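Local coordinates for protein fumarase E (Shigella flexneri 2a str. 2457T, PDB 3C8G) that probably catalyses the addition of water to fumarate to give malate, acting as an all-helical homodimer of the MtlR/FumE family, at residues 36-39 / 40-43; 81-84 / 85-89; 93-96 / 97-101; 116-119 / 120-124. One frame throughout, in Å; residues are numbered along the deposited sequence.

The four contacts follow one another in series along an all-helical chain. Interaction 1 lies where helix 29-40 ends, interaction 2 at the start of helix 85-103, interaction 3 further along that same helix, and interaction 4 at the junction of helix 113-120 with helix 123-126. The centres of interactions 1 and 2 are about 14 Å apart, and they touch where I37 and F40 pack on the 81-84 loop. Interactions 3 and 4 are about 12 Å apart and meet through the ring of F118, whereas interactions 1 and 4 lie about 24 Å apart on opposite sides of the chain's centre. Helix 85-103 carries interactions 2 and 3, and its start reaches the second subunit.

Interaction 1. Residues 36-39 / 40-43; sequences GIRQ and FLPS
The backbone carbonyl of I37 is the main acceptor here: L41 N donates to I37 O at 3.1 Å, with the donor in the carbonyl plane and an N-H...O angle of 143°. F40 N divides its hydrogen between two weaker partners, G36 O at 3.4 Å and I37 O at 3.1 Å. One step further on, S43 N bonds to F40 O. P42 has no N-H to give, and its ring carbon CD instead lies 3.2 Å from Q39 O, so proline suits a place where the regular bonding pattern is ending. This is the C-terminal turn of helix 29-40 as it passes into the 3-10 segment 41-43, with four-residue and three-residue spacings side by side.

Among the side chains, L41 packs its two methyls against the last helical turn. Its CD1 comes within 4.3 Å of I37 CG2, while CD2 lies 4.0 Å from R38 NH2 and also packs against the aliphatic CG of R38. The arginine thus offers leucine an apolar stem while its NE makes a salt bridge to D68. F40 has CG anti to the backbone N (chi1 -179°), which carries the ring away from the preceding turn and lets S43 CB sit over its centre. I77 of helix 70-79 packs against both F40 and L41, and the exposed Q39 uses OE1 to accept from L7 N.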
loop_
_atom_site.group_PDB
_atom_site.type_symbol
_atom_site.label_atom_id
_atom_site.label_comp_id
_atom_site.label_asym_id
_atom_site.label_seq_id
_atom_site.Cartn_x
_atom_site.Cartn_y
_atom_site.Cartn_z
ATOM N N GLY B 36 10.031 -12.831 -5.229
ATOM C CA GLY B 36 9.250 -13.028 -6.442
ATOM C C GLY B 36 8.160 -11.975 -6.601
ATOM O O GLY B 36 8.004 -11.382 -7.670
ATOM N N ILE B 37 7.414 -11.745 -5.524
ATOM C CA ILE B 37 6.338 -10.763 -5.493
ATOM C C ILE B 37 6.919 -9.353 -5.702
ATOM O O ILE B 37 6.376 -8.548 -6.473
ATOM C CB ILE B 37 5.552 -10.863 -4.147
ATOM C CG1 ILE B 37 4.659 -12.117 -4.121
ATOM C CG2 ILE B 37 4.733 -9.618 -3.882
ATOM C CD1 ILE B 37 3.404 -12.042 -5.043
ATOM N N ARG B 38 8.041 -9.077 -5.034
ATOM C CA ARG B 38 8.649 -7.751 -5.043
ATOM C C ARG B 38 9.243 -7.356 -6.394
ATOM O O ARG B 38 9.280 -6.182 -6.703
ATOM C CB ARG B 38 9.700 -7.613 -3.930
ATOM C CG ARG B 38 9.143 -7.157 -2.564
ATOM C CD ARG B 38 10.250 -7.134 -1.473
ATOM N NE ARG B 38 10.759 -5.807 -1.096
ATOM C CZ ARG B 38 10.059 -4.664 -1.109
ATOM N NH1 ARG B 38 10.630 -3.530 -0.718
ATOM N NH2 ARG B 38 8.788 -4.642 -1.492
ATOM N N GLN B 39 9.718 -8.324 -7.184
ATOM C CA GLN B 39 10.201 -8.041 -8.543
ATOM C C GLN B 39 9.009 -7.690 -9.441
ATOM O O GLN B 39 9.145 -6.882 -10.353
ATOM C CB GLN B 39 11.035 -9.199 -9.153
ATOM C CG GLN B 39 11.586 -10.215 -8.134
ATOM C CD GLN B 39 13.060 -10.637 -8.336
ATOM O OE1 GLN B 39 13.387 -11.436 -9.225
ATOM N NE2 GLN B 39 13.942 -10.132 -7.468
ATOM N N PHE B 40 7.848 -8.275 -9.156
ATOM C CA PHE B 40 6.626 -8.038 -9.916
ATOM C C PHE B 40 6.050 -6.650 -9.693
ATOM O O PHE B 40 5.580 -6.028 -10.622
ATOM C CB PHE B 40 5.575 -9.090 -9.552
ATOM C CG PHE B 40 4.273 -8.957 -10.309
ATOM C CD1 PHE B 40 3.216 -8.223 -9.777
ATOM C CD2 PHE B 40 4.095 -9.594 -11.537
ATOM C CE1 PHE B 40 2.012 -8.108 -10.476
ATOM C CE2 PHE B 40 2.899 -9.484 -12.252
ATOM C CZ PHE B 40 1.860 -8.752 -11.726
ATOM N N LEU B 41 6.089 -6.174 -8.459
ATOM C CA LEU B 41 5.464 -4.895 -8.086
ATOM C C LEU B 41 5.642 -3.688 -9.050
ATOM O O LEU B 41 4.674 -2.976 -9.305
ATOM C CB LEU B 41 5.849 -4.526 -6.642
ATOM C CG LEU B 41 4.988 -4.778 -5.378
ATOM C CD1 LEU B 41 3.805 -5.760 -5.495
ATOM C CD2 LEU B 41 5.904 -5.157 -4.206
ATOM N N PRO B 42 6.870 -3.450 -9.581
ATOM C CA PRO B 42 7.056 -2.395 -10.607
ATOM C C PRO B 42 6.049 -2.440 -11.748
ATOM O O PRO B 42 5.669 -1.390 -12.271
ATOM C CB PRO B 42 8.454 -2.678 -11.160
ATOM C CG PRO B 42 9.171 -3.354 -10.023
ATOM C CD PRO B 42 8.149 -4.103 -9.228
ATOM N N SER B 43 5.644 -3.656 -12.118
ATOM C CA SER B 43 4.649 -3.922 -13.169
ATOM C C SER B 43 3.365 -3.165 -12.969
ATOM O O SER B 43 2.641 -2.922 -13.931
ATOM C CB SER B 43 4.266 -5.392 -13.173
ATOM O OG SER B 43 4.981 -6.059 -14.161
#

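Interaction 2. Residues 81-84 / 85-89; sequences GKMD and KWLYA
The polar part of this contact centres on D84, the residue just before helix 85-103. Its carbonyl oxygen D84 O accepts a long, weak but nearly straight bond from Y88 N (3.3 Å, N-H...O angle 169°), closing the first turn of the helix. Although D84 holds the N-cap position, its side chain makes no capping bond and turns to the indole of W86. Both residues place CG between their own backbone N and carbonyl carbon, and this folds carboxylate and indole against each other. D84 OD2 lies over one face of the indole, 3.2 Å from W86 NE1, and the carboxylate and ring planes are inclined by 66°. R127 also meets this indole in a cation-pi contact.

The apolar part belongs to M83, a selenomethionine in the deposited chain. Its chain bends at chi3 (-82°), which sends CE to L87 CD2 at 3.8 Å while SE packs 3.7 Å from Y88 CB. The selenium lies at the edge of the Y88 ring, 5.4 Å from its centroid, in a Met-aromatic contact. The flexible, unbranched chain of methionine suits a place where it must touch both L87 and Y88; Y88 in turn stacks on Y78 and packs on an aromatic side chain of the other subunit.

The whole is a short link between two helices: G81, with positive phi, is the C-prime residue of a Schellman motif ending helix 70-79, and the D84 carbonyl receives the opening turn of helix 85-103.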
loop_
_atom_site.group_PDB
_atom_site.type_symbol
_atom_site.label_atom_id
_atom_site.label_comp_id
_atom_site.label_asym_id
_atom_site.label_seq_id
_atom_site.Cartn_x
_atom_site.Cartn_y
_atom_site.Cartn_z
ATOM N N GLY B 81 -6.702 -6.067 -9.375
ATOM C CA GLY B 81 -7.218 -7.074 -10.304
ATOM C C GLY B 81 -6.134 -7.652 -11.173
ATOM O O GLY B 81 -6.310 -7.818 -12.361
ATOM N N LYS B 82 -5.002 -7.979 -10.580
ATOM C CA LYS B 82 -3.838 -8.300 -11.396
ATOM C C LYS B 82 -3.257 -9.678 -11.144
ATOM O O LYS B 82 -2.177 -10.011 -11.602
ATOM C CB LYS B 82 -2.797 -7.179 -11.316
ATOM C CG LYS B 82 -3.193 -5.987 -12.182
ATOM C CD LYS B 82 -1.965 -5.239 -12.638
ATOM C CE LYS B 82 -2.237 -4.431 -13.877
ATOM N NZ LYS B 82 -3.447 -3.580 -13.719
HETATM N N MSE B 83 -4.044 -10.481 -10.448
HETATM C CA MSE B 83 -3.695 -11.837 -10.075
HETATM C C MSE B 83 -5.027 -12.558 -9.912
HETATM O O MSE B 83 -5.963 -11.967 -9.366
HETATM C CB MSE B 83 -2.949 -11.780 -8.754
HETATM C CG MSE B 83 -2.891 -13.057 -7.969
HETATM SE SE MSE B 83 -1.830 -12.716 -6.366
HETATM C CE MSE B 83 -0.043 -12.932 -7.159
ATOM N N ASP B 84 -5.158 -13.797 -10.390
ATOM C CA ASP B 84 -6.486 -14.431 -10.237
ATOM C C ASP B 84 -6.604 -15.151 -8.894
ATOM O O ASP B 84 -5.605 -15.253 -8.181
ATOM C CB ASP B 84 -6.957 -15.241 -11.476
ATOM C CG ASP B 84 -5.998 -16.338 -11.853
ATOM O OD1 ASP B 84 -6.325 -17.126 -12.782
ATOM O OD2 ASP B 84 -4.913 -16.412 -11.218
ATOM N N LYS B 85 -7.820 -15.578 -8.533
ATOM C CA LYS B 85 -8.096 -16.134 -7.190
ATOM C C LYS B 85 -7.183 -17.308 -6.739
ATOM O O LYS B 85 -6.744 -17.339 -5.582
ATOM C CB LYS B 85 -9.562 -16.564 -7.032
ATOM C CG LYS B 85 -9.847 -17.258 -5.649
ATOM C CD LYS B 85 -11.067 -18.226 -5.641
ATOM C CE LYS B 85 -12.385 -17.473 -5.403
ATOM N NZ LYS B 85 -13.586 -18.322 -5.669
ATOM N N TRP B 86 -6.924 -18.260 -7.640
ATOM C CA TRP B 86 -6.183 -19.463 -7.287
ATOM C C TRP B 86 -4.778 -19.155 -6.756
ATOM O O TRP B 86 -4.384 -19.700 -5.729
ATOM C CB TRP B 86 -6.167 -20.502 -8.430
ATOM C CG TRP B 86 -5.353 -20.162 -9.683
ATOM C CD1 TRP B 86 -5.841 -19.638 -10.863
ATOM C CD2 TRP B 86 -3.937 -20.395 -9.908
ATOM N NE1 TRP B 86 -4.815 -19.509 -11.785
ATOM C CE2 TRP B 86 -3.643 -19.958 -11.228
ATOM C CE3 TRP B 86 -2.890 -20.917 -9.114
ATOM C CZ2 TRP B 86 -2.353 -20.028 -11.776
ATOM C CZ3 TRP B 86 -1.591 -20.976 -9.660
ATOM C CH2 TRP B 86 -1.343 -20.540 -10.985
ATOM N N LEU B 87 -4.069 -18.247 -7.438
ATOM C CA LEU B 87 -2.684 -17.889 -7.110
ATOM C C LEU B 87 -2.618 -17.055 -5.846
ATOM O O LEU B 87 -1.721 -17.218 -5.029
ATOM C CB LEU B 87 -2.050 -17.127 -8.272
ATOM C CG LEU B 87 -0.557 -16.841 -8.141
ATOM C CD1 LEU B 87 0.212 -18.147 -8.054
ATOM C CD2 LEU B 87 -0.100 -16.046 -9.342
ATOM N N TYR B 88 -3.581 -16.157 -5.694
ATOM C CA TYR B 88 -3.678 -15.387 -4.473
ATOM C C TYR B 88 -3.974 -16.298 -3.269
ATOM O O TYR B 88 -3.374 -16.132 -2.191
ATOM C CB TYR B 88 -4.719 -14.290 -4.605
ATOM C CG TYR B 88 -4.972 -13.581 -3.326
ATOM C CD1 TYR B 88 -6.014 -13.960 -2.501
ATOM C CD2 TYR B 88 -4.152 -12.538 -2.923
ATOM C CE1 TYR B 88 -6.236 -13.310 -1.301
ATOM C CE2 TYR B 88 -4.363 -11.882 -1.748
ATOM C CZ TYR B 88 -5.412 -12.270 -0.933
ATOM O OH TYR B 88 -5.635 -11.601 0.260
ATOM N N ALA B 89 -4.894 -17.247 -3.447
ATOM C CA ALA B 89 -5.136 -18.285 -2.432
ATOM C C ALA B 89 -3.829 -19.018 -2.083
ATOM O O ALA B 89 -3.450 -19.139 -0.915
ATOM C CB ALA B 89 -6.201 -19.268 -2.908
#

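Interaction 3. Residues 93-96 / 97-101; sequences HFSQ and YWHYL
The imidazole of H99 leans back over the turn that precedes it. Q96 N lies at its edge, near the ring plane, while S95 O approaches obliquely and comes within 3.0 Å of H99 CD2. Because CG of H99 sits beside its backbone N and anti to the carbonyl carbon (chi1 -84°), the ring is swung toward S95, whose OG is 3.6 Å from H99 CD2. The hydroxyl and the imidazole do not bond to each other; they share an outside partner, D71, with S95 OG paired to one carboxylate oxygen and H99 NE2 to the other. E103 takes H99 ND1 one turn on, so both ring nitrogens are held and the rotation of the ring is fixed. A short serine suits this place, its hydroxyl reaching the D71 carboxylate that H99 also holds. Other flat groups follow the same helix: L101 CD1 lies over the centre of the Y97 ring, and Q96 OE1 meets the H93 ring in plane at its edge through a weak bond to ND1 (3.4 Å).

All this is mounted on the middle of helix 85-103, a regular alpha-helix. Y97 N to H93 O and Y100 N to Q96 O both measure 3.0 Å, H99 N bonds to S95 O with an angle of 164°, and W98 N reaches F94 O at 3.2 Å.

The buried aromatic residues point to other helices. Y97 and F94 both meet F118, the second edge-to-face, and W98 packs against the rings of F23 and H30.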
loop_
_atom_site.group_PDB
_atom_site.type_symbol
_atom_site.label_atom_id
_atom_site.label_comp_id
_atom_site.label_asym_id
_atom_site.label_seq_id
_atom_site.Cartn_x
_atom_site.Cartn_y
_atom_site.Cartn_z
ATOM N N HIS B 93 -1.854 -18.876 1.342
ATOM C CA HIS B 93 -1.687 -20.072 2.158
ATOM C C HIS B 93 -0.243 -20.288 2.573
ATOM O O HIS B 93 0.015 -20.605 3.724
ATOM C CB HIS B 93 -2.283 -21.314 1.500
ATOM C CG HIS B 93 -3.785 -21.334 1.506
ATOM N ND1 HIS B 93 -4.537 -20.847 2.558
ATOM C CD2 HIS B 93 -4.677 -21.786 0.589
ATOM C CE1 HIS B 93 -5.820 -21.000 2.291
ATOM N NE2 HIS B 93 -5.931 -21.583 1.110
ATOM N N PHE B 94 0.702 -20.101 1.660
ATOM C CA PHE B 94 2.124 -20.245 2.038
ATOM C C PHE B 94 2.485 -19.228 3.103
ATOM O O PHE B 94 3.347 -19.487 3.927
ATOM C CB PHE B 94 3.077 -20.068 0.843
ATOM C CG PHE B 94 3.456 -21.356 0.165
ATOM C CD1 PHE B 94 2.596 -21.956 -0.768
ATOM C CD2 PHE B 94 4.672 -21.952 0.425
ATOM C CE1 PHE B 94 2.915 -23.112 -1.387
ATOM C CE2 PHE B 94 5.028 -23.131 -0.225
ATOM C CZ PHE B 94 4.147 -23.709 -1.131
ATOM N N SER B 95 1.819 -18.072 3.096
ATOM C CA SER B 95 2.184 -17.014 4.044
ATOM C C SER B 95 1.563 -17.291 5.405
ATOM O O SER B 95 2.228 -17.197 6.451
ATOM C CB SER B 95 1.787 -15.627 3.535
ATOM O OG SER B 95 2.355 -14.631 4.373
ATOM N N GLN B 96 0.296 -17.652 5.394
ATOM C CA GLN B 96 -0.366 -18.045 6.620
ATOM C C GLN B 96 0.338 -19.194 7.354
ATOM O O GLN B 96 0.506 -19.134 8.576
ATOM C CB GLN B 96 -1.802 -18.405 6.325
ATOM C CG GLN B 96 -2.555 -17.304 5.580
ATOM C CD GLN B 96 -4.021 -17.645 5.453
ATOM O OE1 GLN B 96 -4.380 -18.809 5.221
ATOM N NE2 GLN B 96 -4.886 -16.641 5.629
ATOM N N TYR B 97 0.785 -20.207 6.613
ATOM C CA TYR B 97 1.535 -21.331 7.189
ATOM C C TYR B 97 2.955 -20.983 7.706
ATOM O O TYR B 97 3.377 -21.498 8.749
ATOM C CB TYR B 97 1.561 -22.521 6.215
ATOM C CG TYR B 97 1.892 -23.857 6.858
ATOM C CD1 TYR B 97 2.461 -24.889 6.107
ATOM C CD2 TYR B 97 1.656 -24.084 8.215
ATOM C CE1 TYR B 97 2.786 -26.111 6.690
ATOM C CE2 TYR B 97 1.954 -25.301 8.804
ATOM C CZ TYR B 97 2.524 -26.322 8.041
ATOM O OH TYR B 97 2.825 -27.546 8.625
ATOM N N TRP B 98 3.687 -20.122 6.998
ATOM C CA TRP B 98 4.991 -19.665 7.510
ATOM C C TRP B 98 4.781 -18.924 8.831
ATOM O O TRP B 98 5.523 -19.138 9.801
ATOM C CB TRP B 98 5.775 -18.812 6.494
ATOM C CG TRP B 98 6.861 -17.979 7.154
ATOM C CD1 TRP B 98 6.919 -16.618 7.216
ATOM C CD2 TRP B 98 8.013 -18.464 7.885
ATOM N NE1 TRP B 98 8.024 -16.215 7.936
ATOM C CE2 TRP B 98 8.717 -17.322 8.358
ATOM C CE3 TRP B 98 8.523 -19.741 8.172
ATOM C CZ2 TRP B 98 9.906 -17.417 9.100
ATOM C CZ3 TRP B 98 9.713 -19.844 8.924
ATOM C CH2 TRP B 98 10.386 -18.683 9.379
ATOM N N HIS B 99 3.750 -18.082 8.870
ATOM C CA HIS B 99 3.401 -17.324 10.074
ATOM C C HIS B 99 3.107 -18.256 11.236
ATOM O O HIS B 99 3.623 -18.060 12.336
ATOM C CB HIS B 99 2.150 -16.508 9.832
ATOM C CG HIS B 99 2.388 -15.195 9.169
ATOM N ND1 HIS B 99 3.131 -14.189 9.754
ATOM C CD2 HIS B 99 1.928 -14.698 7.996
ATOM C CE1 HIS B 99 3.129 -13.133 8.960
ATOM N NE2 HIS B 99 2.413 -13.420 7.884
ATOM N N TYR B 100 2.243 -19.243 11.000
ATOM C CA TYR B 100 2.006 -20.275 11.980
ATOM C C TYR B 100 3.316 -20.964 12.424
ATOM O O TYR B 100 3.529 -21.170 13.612
ATOM C CB TYR B 100 1.031 -21.313 11.430
ATOM C CG TYR B 100 0.715 -22.373 12.444
ATOM C CD1 TYR B 100 1.541 -23.499 12.598
ATOM C CD2 TYR B 100 -0.392 -22.244 13.274
ATOM C CE1 TYR B 100 1.263 -24.468 13.560
ATOM C CE2 TYR B 100 -0.682 -23.199 14.240
ATOM C CZ TYR B 100 0.152 -24.301 14.378
ATOM O OH TYR B 100 -0.156 -25.241 15.335
ATOM N N LEU B 101 4.196 -21.328 11.493
ATOM C CA LEU B 101 5.439 -22.019 11.881
ATOM C C LEU B 101 6.358 -21.099 12.686
ATOM O O LEU B 101 6.965 -21.491 13.685
ATOM C CB LEU B 101 6.194 -22.564 10.650
ATOM C CG LEU B 101 5.538 -23.694 9.843
ATOM C CD1 LEU B 101 6.170 -23.801 8.486
ATOM C CD2 LEU B 101 5.547 -25.039 10.581
#

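Interaction 4. Residues 116-119 / 120-124; sequences WDFI and SNVNS
S120 and W116 are brought together by their first torsions. With chi1 at -37°, OG of S120 stays beside its own backbone N and turns back one helical turn to W116 O, 2.6 Å away; S120 N reaches the same carbonyl at 3.0 Å, nearly along the C=O axis. One oxygen is thus gripped by two donors, the hydroxyl coming from above the carbonyl plane. W116, with CG anti to its backbone N (chi1 170°), sets its indole face-on to the hydroxyl, so that OG stands 3.5 Å above one face, offset toward the rim. Serine suits this spot, being small and able to bond back to the helix.

On another side of the turn, V122 CG2 rests over one face of the F118 ring, 4.1 Å from its centroid and 18° off the normal, a CH-pi contact. N121 N bonds to F118 O at 3.1 Å, and V122 N reaches I119 O weakly at 3.4 Å, so the last turn takes up three-residue spacing before the chain leaves the helix.

The segment joins helix 113-120 to helix 123-126. D90 of helix 85-103 accepts from N123 N and S124 N where the second helix begins, L159 of helix 158-166 packs on F118 and I119, and F140 meets W116 edge-to-face.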
loop_
_atom_site.group_PDB
_atom_site.type_symbol
_atom_site.label_atom_id
_atom_site.label_comp_id
_atom_site.label_asym_id
_atom_site.label_seq_id
_atom_site.Cartn_x
_atom_site.Cartn_y
_atom_site.Cartn_z
ATOM N N TRP B 116 -0.071 -31.858 5.527
ATOM C CA TRP B 116 -0.885 -32.505 4.516
ATOM C C TRP B 116 -2.150 -31.645 4.330
ATOM O O TRP B 116 -2.548 -31.339 3.201
ATOM C CB TRP B 116 -1.210 -33.979 4.871
ATOM C CG TRP B 116 -2.243 -34.534 3.939
ATOM C CD1 TRP B 116 -3.603 -34.635 4.161
ATOM C CD2 TRP B 116 -2.024 -34.963 2.596
ATOM N NE1 TRP B 116 -4.224 -35.130 3.045
ATOM C CE2 TRP B 116 -3.282 -35.344 2.070
ATOM C CE3 TRP B 116 -0.883 -35.078 1.786
ATOM C CZ2 TRP B 116 -3.426 -35.835 0.766
ATOM C CZ3 TRP B 116 -1.026 -35.551 0.492
ATOM C CH2 TRP B 116 -2.289 -35.928 -0.006
ATOM N N ASP B 117 -2.761 -31.224 5.431
ATOM C CA ASP B 117 -3.920 -30.317 5.327
ATOM C C ASP B 117 -3.593 -29.087 4.513
ATOM O O ASP B 117 -4.404 -28.642 3.681
ATOM C CB ASP B 117 -4.440 -29.910 6.694
ATOM C CG ASP B 117 -5.194 -31.031 7.372
ATOM O OD1 ASP B 117 -5.370 -32.129 6.763
ATOM O OD2 ASP B 117 -5.620 -30.818 8.529
ATOM N N PHE B 118 -2.391 -28.561 4.724
ATOM C CA PHE B 118 -1.982 -27.389 4.004
ATOM C C PHE B 118 -1.832 -27.738 2.526
ATOM O O PHE B 118 -2.374 -27.006 1.672
ATOM C CB PHE B 118 -0.723 -26.816 4.635
ATOM C CG PHE B 118 0.088 -25.944 3.735
ATOM C CD1 PHE B 118 1.220 -26.444 3.119
ATOM C CD2 PHE B 118 -0.238 -24.604 3.563
ATOM C CE1 PHE B 118 2.006 -25.632 2.313
ATOM C CE2 PHE B 118 0.526 -23.772 2.757
ATOM C CZ PHE B 118 1.646 -24.290 2.115
ATOM N N ILE B 119 -1.163 -28.858 2.202
ATOM C CA ILE B 119 -0.951 -29.142 0.785
ATOM C C ILE B 119 -2.214 -29.519 0.003
ATOM O O ILE B 119 -2.235 -29.386 -1.204
ATOM C CB ILE B 119 0.162 -30.122 0.507
ATOM C CG1 ILE B 119 -0.264 -31.540 0.847
ATOM C CG2 ILE B 119 1.516 -29.642 1.165
ATOM C CD1 ILE B 119 0.894 -32.490 0.835
ATOM N N SER B 120 -3.266 -29.937 0.702
ATOM C CA SER B 120 -4.571 -30.215 0.091
ATOM C C SER B 120 -5.305 -28.955 -0.378
ATOM O O SER B 120 -6.173 -29.027 -1.231
ATOM C CB SER B 120 -5.461 -30.984 1.068
ATOM O OG SER B 120 -4.657 -31.901 1.791
ATOM N N ASN B 121 -4.946 -27.807 0.168
ATOM C CA ASN B 121 -5.522 -26.547 -0.282
ATOM C C ASN B 121 -4.567 -25.673 -1.086
ATOM O O ASN B 121 -4.807 -24.472 -1.205
ATOM C CB ASN B 121 -5.995 -25.755 0.924
ATOM C CG ASN B 121 -7.090 -26.458 1.659
ATOM O OD1 ASN B 121 -8.038 -26.965 1.048
ATOM N ND2 ASN B 121 -6.958 -26.532 2.979
ATOM N N VAL B 122 -3.478 -26.267 -1.600
ATOM C CA VAL B 122 -2.600 -25.573 -2.537
ATOM C C VAL B 122 -3.008 -26.045 -3.920
ATOM O O VAL B 122 -2.872 -27.249 -4.235
ATOM C CB VAL B 122 -1.116 -25.880 -2.256
ATOM C CG1 VAL B 122 -0.191 -25.436 -3.424
ATOM C CG2 VAL B 122 -0.659 -25.297 -0.902
ATOM N N ASN B 123 -3.525 -25.119 -4.729
ATOM C CA ASN B 123 -4.144 -25.438 -6.025
ATOM C C ASN B 123 -3.130 -25.911 -7.056
ATOM O O ASN B 123 -3.439 -26.732 -7.921
ATOM C CB ASN B 123 -4.847 -24.224 -6.624
ATOM C CG ASN B 123 -6.098 -23.849 -5.894
ATOM O OD1 ASN B 123 -7.123 -24.512 -6.012
ATOM N ND2 ASN B 123 -6.040 -22.755 -5.165
ATOM N N SER B 124 -1.921 -25.369 -6.986
ATOM C CA SER B 124 -0.887 -25.772 -7.931
ATOM C C SER B 124 -0.422 -27.197 -7.657
ATOM O O SER B 124 0.128 -27.854 -8.530
ATOM C CB SER B 124 0.275 -24.783 -7.951
ATOM O OG SER B 124 0.867 -24.683 -6.676
#